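Local coordinates for peptidase M42 (Thaumarchaeota archaeon SCGC AB-539-E09, PDB 5DS0), which probably acts, as a twelve-subunit assembly, as a metal-dependent TET aminopeptidase of the M42 family, removing residues from the N-termini of peptides, at residues V43-G55 and H202-E214. Residues are numbered along the deposited sequence; the frame is centred on the assembly and turned at random.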
loop_
_atom_site.group_PDB
_atom_site.type_symbol
_atom_site.label_atom_id
_atom_site.label_comp_id
_atom_site.label_asym_id
_atom_site.label_seq_id
_atom_site.Cartn_x
_atom_site.Cartn_y
_atom_site.Cartn_z
ATOM N N VAL C 43 -3.600 2.676 57.589
ATOM C CA VAL C 43 -3.506 3.287 56.274
ATOM C C VAL C 43 -2.088 3.173 55.709
ATOM O O VAL C 43 -1.131 2.954 56.445
ATOM C CB VAL C 43 -3.965 4.773 56.322
ATOM C CG1 VAL C 43 -5.326 4.891 57.006
ATOM C CG2 VAL C 43 -2.934 5.649 57.013
ATOM N N ASP C 44 -1.954 3.302 54.393
ATOM C CA ASP C 44 -0.645 3.566 53.811
ATOM C C ASP C 44 -0.582 5.053 53.458
ATOM O O ASP C 44 -1.603 5.764 53.504
ATOM C CB ASP C 44 -0.303 2.589 52.650
ATOM C CG ASP C 44 -1.104 2.834 51.368
ATOM O OD1 ASP C 44 -1.719 3.912 51.212
ATOM O OD2 ASP C 44 -1.099 1.934 50.496
ATOM N N LYS C 45 0.604 5.527 53.108
ATOM C CA LYS C 45 0.790 6.945 52.854
ATOM C C LYS C 45 0.350 7.365 51.449
ATOM O O LYS C 45 0.313 8.550 51.142
ATOM C CB LYS C 45 2.242 7.336 53.120
ATOM C CG LYS C 45 2.657 7.030 54.552
ATOM C CD LYS C 45 3.881 7.812 54.959
ATOM C CE LYS C 45 4.317 7.459 56.363
ATOM N NZ LYS C 45 5.618 8.111 56.656
ATOM N N LEU C 46 0.014 6.405 50.605
ATOM C CA LEU C 46 -0.565 6.714 49.312
ATOM C C LEU C 46 -2.063 7.001 49.394
ATOM O O LEU C 46 -2.618 7.613 48.482
ATOM C CB LEU C 46 -0.300 5.575 48.326
ATOM C CG LEU C 46 0.973 5.696 47.483
ATOM C CD1 LEU C 46 2.186 6.102 48.302
ATOM C CD2 LEU C 46 1.259 4.395 46.745
ATOM N N GLY C 47 -2.712 6.570 50.468
ATOM C CA GLY C 47 -4.143 6.790 50.630
ATOM C C GLY C 47 -4.992 5.534 50.763
ATOM O O GLY C 47 -6.207 5.640 50.868
ATOM N N SER C 48 -4.379 4.348 50.743
ATOM C CA SER C 48 -5.118 3.098 50.968
ATOM C C SER C 48 -5.546 3.026 52.413
ATOM O O SER C 48 -4.731 3.237 53.306
ATOM C CB SER C 48 -4.266 1.859 50.683
ATOM O OG SER C 48 -3.601 1.936 49.436
ATOM N N VAL C 49 -6.825 2.752 52.644
ATOM C CA VAL C 49 -7.284 2.451 53.999
ATOM C C VAL C 49 -7.593 0.944 54.110
ATOM O O VAL C 49 -8.103 0.317 53.181
ATOM C CB VAL C 49 -8.476 3.316 54.514
ATOM C CG1 VAL C 49 -8.419 4.819 54.179
ATOM C CG2 VAL C 49 -9.748 2.784 53.942
ATOM N N THR C 50 -7.280 0.394 55.275
ATOM C CA THR C 50 -7.356 -1.020 55.533
ATOM C C THR C 50 -8.070 -1.254 56.872
ATOM O O THR C 50 -7.718 -0.665 57.882
ATOM C CB THR C 50 -5.933 -1.630 55.584
ATOM O OG1 THR C 50 -5.188 -1.267 54.405
ATOM C CG2 THR C 50 -5.988 -3.152 55.710
ATOM N N PHE C 51 -9.047 -2.150 56.864
ATOM C CA PHE C 51 -9.879 -2.428 58.016
ATOM C C PHE C 51 -9.546 -3.785 58.574
ATOM O O PHE C 51 -9.561 -4.777 57.846
ATOM C CB PHE C 51 -11.339 -2.419 57.593
ATOM C CG PHE C 51 -11.742 -1.164 56.897
ATOM C CD1 PHE C 51 -11.942 -0.003 57.627
ATOM C CD2 PHE C 51 -11.893 -1.125 55.525
ATOM C CE1 PHE C 51 -12.302 1.175 56.997
ATOM C CE2 PHE C 51 -12.262 0.043 54.889
ATOM C CZ PHE C 51 -12.468 1.195 55.623
ATOM N N ILE C 52 -9.274 -3.835 59.873
ATOM C CA ILE C 52 -8.850 -5.066 60.531
ATOM C C ILE C 52 -9.969 -5.659 61.367
ATOM O O ILE C 52 -10.578 -4.976 62.192
ATOM C CB ILE C 52 -7.630 -4.824 61.425
ATOM C CG1 ILE C 52 -6.514 -4.159 60.610
ATOM C CG2 ILE C 52 -7.139 -6.133 62.022
ATOM C CD1 ILE C 52 -5.331 -3.679 61.428
ATOM N N ALA C 53 -10.254 -6.934 61.127
ATOM C CA ALA C 53 -11.141 -7.726 61.977
ATOM C C ALA C 53 -10.269 -8.736 62.715
ATOM O O ALA C 53 -9.725 -9.652 62.096
ATOM C CB ALA C 53 -12.207 -8.424 61.143
ATOM N N LYS C 54 -10.130 -8.545 64.030
ATOM C CA LYS C 54 -9.175 -9.298 64.836
ATOM C C LYS C 54 -9.604 -10.730 65.099
ATOM O O LYS C 54 -10.778 -11.075 65.104
ATOM C CB LYS C 54 -8.887 -8.594 66.160
ATOM C CG LYS C 54 -8.050 -7.325 66.032
ATOM C CD LYS C 54 -7.454 -6.895 67.383
ATOM C CE LYS C 54 -6.985 -5.430 67.422
ATOM N NZ LYS C 54 -6.262 -4.970 66.191
ATOM N N GLY C 55 -8.593 -11.562 65.275
ATOM C CA GLY C 55 -8.736 -12.960 65.655
ATOM C C GLY C 55 -7.332 -13.379 66.046
ATOM O O GLY C 55 -6.641 -12.637 66.748
ATOM N N HIS C 202 -13.444 -16.753 63.082
ATOM C CA HIS C 202 -12.437 -17.031 62.072
ATOM C C HIS C 202 -11.056 -17.138 62.697
ATOM O O HIS C 202 -10.613 -16.234 63.394
ATOM C CB HIS C 202 -12.449 -15.950 60.985
ATOM C CG HIS C 202 -12.413 -14.553 61.512
ATOM N ND1 HIS C 202 -11.234 -13.895 61.785
ATOM C CD2 HIS C 202 -13.408 -13.688 61.815
ATOM C CE1 HIS C 202 -11.504 -12.686 62.245
ATOM N NE2 HIS C 202 -12.816 -12.533 62.269
ATOM N N PRO C 203 -10.347 -18.240 62.426
ATOM C CA PRO C 203 -9.070 -18.558 63.089
ATOM C C PRO C 203 -7.886 -17.754 62.541
ATOM O O PRO C 203 -6.851 -18.329 62.175
ATOM C CB PRO C 203 -8.893 -20.046 62.780
ATOM C CG PRO C 203 -9.521 -20.199 61.442
ATOM C CD PRO C 203 -10.694 -19.252 61.417
ATOM N N ASN C 204 -8.036 -16.433 62.514
ATOM C CA ASN C 204 -7.109 -15.574 61.804
ATOM C C ASN C 204 -7.480 -14.116 61.969
ATOM O O ASN C 204 -8.554 -13.783 62.468
ATOM C CB ASN C 204 -7.114 -15.918 60.307
ATOM C CG ASN C 204 -8.521 -15.947 59.712
ATOM O OD1 ASN C 204 -9.316 -15.041 59.943
ATOM N ND2 ASN C 204 -8.830 -16.997 58.950
ATOM N N THR C 205 -6.582 -13.248 61.520
ATOM C CA THR C 205 -6.832 -11.811 61.491
ATOM C C THR C 205 -7.017 -11.401 60.035
ATOM O O THR C 205 -6.221 -11.759 59.173
ATOM C CB THR C 205 -5.679 -11.029 62.152
ATOM O OG1 THR C 205 -5.608 -11.375 63.545
ATOM C CG2 THR C 205 -5.895 -9.539 62.026
ATOM N N VAL C 206 -8.082 -10.651 59.782
ATOM C CA VAL C 206 -8.462 -10.270 58.436
ATOM C C VAL C 206 -8.167 -8.800 58.197
ATOM O O VAL C 206 -8.663 -7.948 58.917
ATOM C CB VAL C 206 -9.958 -10.538 58.207
ATOM C CG1 VAL C 206 -10.418 -9.970 56.876
ATOM C CG2 VAL C 206 -10.238 -12.031 58.258
ATOM N N TYR C 207 -7.388 -8.513 57.161
ATOM C CA TYR C 207 -7.107 -7.149 56.760
ATOM C C TYR C 207 -7.872 -6.875 55.462
ATOM O O TYR C 207 -7.506 -7.362 54.404
ATOM C CB TYR C 207 -5.612 -6.945 56.537
ATOM C CG TYR C 207 -4.769 -7.046 57.789
ATOM C CD1 TYR C 207 -4.570 -8.267 58.432
ATOM C CD2 TYR C 207 -4.137 -5.913 58.324
ATOM C CE1 TYR C 207 -3.780 -8.361 59.575
ATOM C CE2 TYR C 207 -3.355 -5.994 59.469
ATOM C CZ TYR C 207 -3.178 -7.220 60.090
ATOM O OH TYR C 207 -2.389 -7.306 61.217
ATOM N N GLY C 208 -8.941 -6.097 55.558
ATOM C CA GLY C 208 -9.743 -5.747 54.395
ATOM C C GLY C 208 -9.319 -4.398 53.877
ATOM O O GLY C 208 -9.564 -3.382 54.505
ATOM N N SER C 209 -8.733 -4.383 52.698
ATOM C CA SER C 209 -8.055 -3.198 52.237
ATOM C C SER C 209 -8.655 -2.577 50.978
ATOM O O SER C 209 -8.847 -3.238 49.974
ATOM C CB SER C 209 -6.591 -3.526 52.005
ATOM O OG SER C 209 -5.865 -2.336 51.844
ATOM N N ALA C 210 -8.928 -1.282 51.059
ATOM C CA ALA C 210 -9.382 -0.496 49.921
ATOM C C ALA C 210 -8.194 0.241 49.304
ATOM O O ALA C 210 -7.892 1.378 49.668
ATOM C CB ALA C 210 -10.447 0.486 50.370
ATOM N N THR C 211 -7.505 -0.432 48.394
ATOM C CA THR C 211 -6.255 0.069 47.856
ATOM C C THR C 211 -6.452 1.216 46.884
ATOM O O THR C 211 -7.523 1.370 46.302
ATOM C CB THR C 211 -5.480 -1.065 47.143
ATOM O OG1 THR C 211 -6.386 -1.852 46.359
ATOM C CG2 THR C 211 -4.815 -1.962 48.150
ATOM N N VAL C 212 -5.389 1.987 46.687
ATOM C CA VAL C 212 -5.393 3.098 45.740
ATOM C C VAL C 212 -4.441 2.842 44.583
ATOM O O VAL C 212 -3.563 1.984 44.657
ATOM C CB VAL C 212 -5.027 4.444 46.417
ATOM C CG1 VAL C 212 -6.081 4.815 47.451
ATOM C CG2 VAL C 212 -3.637 4.402 47.039
ATOM N N GLN C 213 -4.643 3.593 43.511
ATOM C CA GLN C 213 -3.737 3.605 42.372
ATOM C C GLN C 213 -3.430 2.244 41.728
ATOM O O GLN C 213 -2.319 2.032 41.261
ATOM C CB GLN C 213 -2.430 4.320 42.769
ATOM C CG GLN C 213 -2.645 5.793 43.069
ATOM C CD GLN C 213 -1.359 6.569 43.235
ATOM O OE1 GLN C 213 -0.441 6.497 42.412
ATOM N NE2 GLN C 213 -1.305 7.357 44.280
ATOM N N GLU C 214 -4.410 1.341 41.671
ATOM C CA GLU C 214 -4.255 0.091 40.905
ATOM C C GLU C 214 -4.180 0.374 39.417
ATOM O O GLU C 214 -3.343 -0.187 38.726
ATOM C CB GLU C 214 -5.425 -0.863 41.144
ATOM C CG GLU C 214 -5.254 -2.301 40.628
ATOM C CD GLU C 214 -5.678 -2.575 39.165
ATOM O OE1 GLU C 214 -6.592 -1.914 38.595
ATOM O OE2 GLU C 214 -5.100 -3.505 38.562
#
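F51 and G208 form the middle hydrogen-bonded pair of an antiparallel ladder, strand 49-53 beside strand 205-211, in the mixed sheet of the M42 catalytic domain. F51 N meets G208 O at 2.7 Å, nearly straight at 174°, and G208 N returns the bond to F51 O. G208 puts no side chain on the face where the F51 ring lies, and ring atom CD2 rests against G208 O while the phenyl packs toward M34 of helix 24-34. On the other face, toward helix 219-228, T50 OG1 and S209 OG share one hydrogen bond of 2.9 Å, which either could donate; they meet because OG1 lies beside its backbone N (chi1 -52°) while the serine OG is swung anti to its own (chi1 -167°). Next along that face, I52 and Y207 run side by side, I52 CD1 reaching CE2 of the tyrosine ring at 3.6 Å.

Beyond the ladder V212 N donates to S48 OG. D44 holds this serine at two points, OD1 on its backbone N and OD2 on its hydroxyl, across a type I turn from D44 to G47; OD2 also bonds T223 and T224. Two residues beyond V212 comes E214, a cobalt ligand. At the opposite end, H202 CE1 lies 3.4 Å from K54 O, while ND1 makes a bent, bifurcated bond to N204 O and OD1.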